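Local coordinates for protein phosphosugar isomerase (Escherichia coli O6:H1, PDB 5UQI) that probably interconverts arabinose 5-phosphate and ribulose 5-phosphate through a sugar isomerase (SIS) domain, which here has arabinose 5-phosphate bound, at residues P111-K114 with K115-N118; S129-A132 with I133-L137. All coordinates share one frame; numbering follows the deposited sequence.

Contact 1: residues P111-K114 with K115-N118; sequences PSLK and KMGN
Lys115 and Pro111 meet through the backbone, where Lys115 N donates to Pro111 O over 3.1 Å with an N-H...O angle of 167°. Two more i to i+4 bonds follow, Met116 N to Ser112 O at 2.9 Å and Gly117 N to Leu113 O at 3.0 Å, and both are more bent at the hydrogen. Leu113 O takes more than its i to i+4 bond. A weak bond from Met116 N reaches it at 3.3 Å, and a water donates to it at 2.8 Å. The same water donates to Asn118 O at 2.7 Å, so it ties the last turn to the chain leaving the helix.

Among the side chains, Met116 lies along the Ser112 carbonyl with CB, CG and SD. Its CG lies anti to the carbonyl carbon (chi1 -72°), which turns the chain back along the helix and sets CG 3.2 Å from Ser112 O. SD then passes beside the same carbonyl and meets Leu113 CD2 at 4.2 Å, an apolar touch. Lys115 lays its CG against Pro111 O in a similar way before its chain leads off. Beyond the two segments, Leu113 rests on Leu85 and Met116 on Val88, so this face of the helix is covered by a loop of the same chain. The Asn118 amide holds that loop by donating from ND2 to the backbone oxygens of Asp92 and Ala89.

The geometry at the end identifies the stop. Gly117 is the first residue to leave helical angles, with phi at 92°, while its N still bonds to Leu113 O; Asn118 N lies too far from that oxygen for the six-to-one bond of a Schellman motif. These features fit the alpha-L type of C-cap, with glycine ending helix 110-116 ahead of strand 120-124 of the SIS domain.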
loop_
_atom_site.group_PDB
_atom_site.type_symbol
_atom_site.label_atom_id
_atom_site.label_comp_id
_atom_site.label_asym_id
_atom_site.label_seq_id
_atom_site.Cartn_x
_atom_site.Cartn_y
_atom_site.Cartn_z
ATOM N N PRO A 111 16.839 5.388 -8.221
ATOM C CA PRO A 111 18.204 5.026 -8.678
ATOM C C PRO A 111 18.997 4.155 -7.712
ATOM O O PRO A 111 19.588 3.132 -8.125
ATOM C CB PRO A 111 18.853 6.385 -8.898
ATOM C CG PRO A 111 17.733 7.334 -9.193
ATOM C CD PRO A 111 16.621 6.835 -8.250
ATOM N N SER A 112 18.926 4.479 -6.379
ATOM C CA SER A 112 19.591 3.639 -5.456
ATOM C C SER A 112 18.965 2.255 -5.389
ATOM O O SER A 112 19.654 1.281 -5.304
ATOM C CB SER A 112 19.617 4.259 -4.024
ATOM O OG SER A 112 20.390 5.479 -4.022
ATOM N N LEU A 113 17.622 2.180 -5.362
ATOM C CA LEU A 113 17.020 0.866 -5.251
ATOM C C LEU A 113 17.315 -0.038 -6.484
ATOM O O LEU A 113 17.451 -1.246 -6.319
ATOM C CB LEU A 113 15.492 1.003 -5.094
ATOM C CG LEU A 113 15.059 1.365 -3.668
ATOM C CD1 LEU A 113 13.560 1.771 -3.670
ATOM C CD2 LEU A 113 15.386 0.198 -2.721
ATOM N N LYS A 114 17.463 0.599 -7.659
ATOM C CA LYS A 114 17.902 -0.157 -8.846
ATOM C C LYS A 114 19.336 -0.717 -8.696
ATOM O O LYS A 114 19.561 -1.914 -8.964
ATOM C CB LYS A 114 17.803 0.760 -10.090
ATOM C CG LYS A 114 16.394 1.026 -10.530
ATOM C CD LYS A 114 15.760 -0.266 -10.994
ATOM C CE LYS A 114 14.389 0.057 -11.513
ATOM N NZ LYS A 114 13.767 -1.141 -12.109
ATOM N N LYS A 115 20.260 0.095 -8.174
ATOM C CA LYS A 115 21.605 -0.388 -7.837
ATOM C C LYS A 115 21.635 -1.470 -6.800
ATOM O O LYS A 115 22.433 -2.387 -6.868
ATOM C CB LYS A 115 22.581 0.731 -7.478
ATOM C CG LYS A 115 22.751 1.812 -8.549
ATOM C CD LYS A 115 23.877 2.738 -8.105
ATOM C CE LYS A 115 23.760 4.127 -8.715
ATOM N NZ LYS A 115 24.142 4.097 -10.153
ATOM N N MET A 116 20.726 -1.400 -5.821
ATOM C CA MET A 116 20.706 -2.352 -4.735
ATOM C C MET A 116 20.141 -3.678 -5.185
ATOM O O MET A 116 20.497 -4.725 -4.634
ATOM C CB MET A 116 19.842 -1.754 -3.593
ATOM C CG MET A 116 20.603 -0.612 -2.941
ATOM S SD MET A 116 19.510 0.425 -1.918
ATOM C CE MET A 116 19.045 -0.745 -0.606
ATOM N N GLY A 117 19.272 -3.635 -6.199
ATOM C CA GLY A 117 18.801 -4.867 -6.867
ATOM C C GLY A 117 17.546 -5.497 -6.336
ATOM O O GLY A 117 17.065 -6.480 -6.868
ATOM N N ASN A 118 16.989 -4.955 -5.260
ATOM C CA ASN A 118 15.765 -5.564 -4.784
ATOM C C ASN A 118 14.582 -5.591 -5.753
ATOM O O ASN A 118 14.408 -4.657 -6.560
ATOM C CB ASN A 118 15.330 -4.800 -3.531
ATOM C CG ASN A 118 16.414 -4.759 -2.475
ATOM O OD1 ASN A 118 17.341 -3.918 -2.525
ATOM N ND2 ASN A 118 16.287 -5.633 -1.516
HETATM O O HOH W 1 15.983 -2.993 -7.961
#

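Contact 2: residues S129-A132 with I133-L137; sequences SSLA and ISCDL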
loop_
_atom_site.group_PDB
_atom_site.type_symbol
_atom_site.label_atom_id
_atom_site.label_comp_id
_atom_site.label_asym_id
_atom_site.label_seq_id
_atom_site.Cartn_x
_atom_site.Cartn_y
_atom_site.Cartn_z
ATOM N N SER A 129 2.394 5.332 -14.704
ATOM C CA SER A 129 3.045 6.354 -13.883
ATOM C C SER A 129 4.540 6.096 -13.864
ATOM O O SER A 129 4.982 4.963 -14.079
ATOM C CB SER A 129 2.439 6.395 -12.458
ATOM O OG SER A 129 2.740 5.185 -11.747
ATOM N N SER A 130 5.304 7.141 -13.540
ATOM C CA SER A 130 6.752 7.058 -13.445
ATOM C C SER A 130 7.204 5.959 -12.510
ATOM O O SER A 130 8.043 5.157 -12.823
ATOM C CB SER A 130 7.343 8.405 -13.018
ATOM O OG SER A 130 7.062 9.419 -14.017
ATOM N N LEU A 131 6.588 5.915 -11.325
ATOM C CA LEU A 131 6.929 4.851 -10.396
ATOM C C LEU A 131 6.626 3.419 -10.910
ATOM O O LEU A 131 7.456 2.536 -10.814
ATOM C CB LEU A 131 6.145 5.054 -9.046
ATOM C CG LEU A 131 6.432 3.983 -7.998
ATOM C CD1 LEU A 131 7.881 3.938 -7.568
ATOM C CD2 LEU A 131 5.563 4.284 -6.755
ATOM N N ALA A 132 5.419 3.244 -11.456
ATOM C CA ALA A 132 4.962 1.958 -11.934
ATOM C C ALA A 132 5.845 1.416 -13.070
ATOM O O ALA A 132 6.183 0.250 -13.047
ATOM C CB ALA A 132 3.530 2.050 -12.355
ATOM N N ILE A 133 6.223 2.334 -13.960
ATOM C CA ILE A 133 7.116 1.993 -15.083
ATOM C C ILE A 133 8.483 1.512 -14.615
ATOM O O ILE A 133 9.129 0.689 -15.274
ATOM C CB ILE A 133 7.291 3.239 -16.018
ATOM C CG1 ILE A 133 6.012 3.468 -16.807
ATOM C CG2 ILE A 133 8.488 3.103 -16.969
ATOM C CD1 ILE A 133 5.606 2.349 -17.744
ATOM N N SER A 134 8.959 2.015 -13.457
ATOM C CA SER A 134 10.246 1.698 -12.898
ATOM C C SER A 134 10.261 0.526 -11.981
ATOM O O SER A 134 11.311 0.069 -11.598
ATOM C CB SER A 134 10.728 2.900 -12.111
ATOM O OG SER A 134 11.007 3.947 -13.018
ATOM N N CYS A 135 9.098 -0.040 -11.670
ATOM C CA CYS A 135 9.091 -1.176 -10.793
ATOM C C CYS A 135 9.016 -2.523 -11.508
ATOM O O CYS A 135 8.681 -2.610 -12.709
ATOM C CB CYS A 135 7.928 -1.069 -9.770
ATOM S SG CYS A 135 8.281 0.231 -8.513
ATOM N N ASP A 136 9.407 -3.581 -10.817
ATOM C CA ASP A 136 9.302 -4.916 -11.399
ATOM C C ASP A 136 7.871 -5.408 -11.524
ATOM O O ASP A 136 7.537 -6.151 -12.464
ATOM C CB ASP A 136 10.100 -5.908 -10.607
ATOM C CG ASP A 136 11.541 -5.513 -10.531
ATOM O OD1 ASP A 136 12.261 -5.689 -11.578
ATOM O OD2 ASP A 136 12.042 -4.981 -9.552
ATOM N N LEU A 137 7.025 -5.085 -10.533
ATOM C CA LEU A 137 5.616 -5.422 -10.570
ATOM C C LEU A 137 4.852 -4.153 -10.232
ATOM O O LEU A 137 4.946 -3.613 -9.099
ATOM C CB LEU A 137 5.285 -6.589 -9.623
ATOM C CG LEU A 137 3.785 -6.910 -9.587
ATOM C CD1 LEU A 137 3.274 -7.463 -10.919
ATOM C CD2 LEU A 137 3.549 -7.906 -8.479
HETATM O O HOH W 2 10.437 6.164 -14.043
HETATM O O HOH W 3 6.287 -2.465 -14.259
#
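In the beta-alpha-beta crossover that leads from strand 120-124 through helix 130-134 to strand 137-140, Ile133 N donates to Ser129 O at 2.9 Å and closes the first helical turn. The N-H...O angle of 165° and a C=O...N angle of 167° show a nearly straight bond. Ser129 is the N-cap: its OG accepts a weak bond from Ala132 N at 3.3 Å. That hydroxyl is further held by Ser126 O and Thr124 OG1, which fixes the cap to the end of the preceding strand.

The helix lasts little more than one turn, and its later bonds record the decline. Ser134 N divides itself between weak bonds to Ser130 O and to Leu131 O, the latter at 3.1 Å. Cys135 N then donates to Ala132 O, three residues back, at 3.2 Å and from above the carbonyl plane, 69° out of it.

Side chains on the inner face turn to the sheet. Leu131 and Cys135 touch through CD1 and SG, 3.8 Å apart, and both, with Ala132, pack on Ser122 of strand 120-124. Leu131 also rests on Ser98, a residue of the arabinose 5-phosphate pocket, and its side chain lies about 7 Å from the sugar phosphate, which places this helix beside the ligand site. At the far end, one water bridges the turn by donating both to Ala132 O at 3.0 Å and to Cys135 O at 2.9 Å.

Contact 1 comes first along the chain and contact 2 follows, with strand 120-124 between them, and their centres lie about 13 Å apart on the same side of the chain's centre. Contact 1 lies at the end of helix 110-116 and contact 2 spans helix 130-134, both within one SIS domain; helix 130-134 packs on strand 120-124 of its parallel sheet. They meet directly: the Lys114 side chain hydrogen-bonds through NZ to Ser134 O, 2.8 Å away, near the end of helix 130-134. Asp136 OD2 bonds to Leu120 N at the start of the intervening strand. Contact 2 lies nearer the bound arabinose 5-phosphate, whereas the Leu113 side chain of contact 1 is about 14 Å from it.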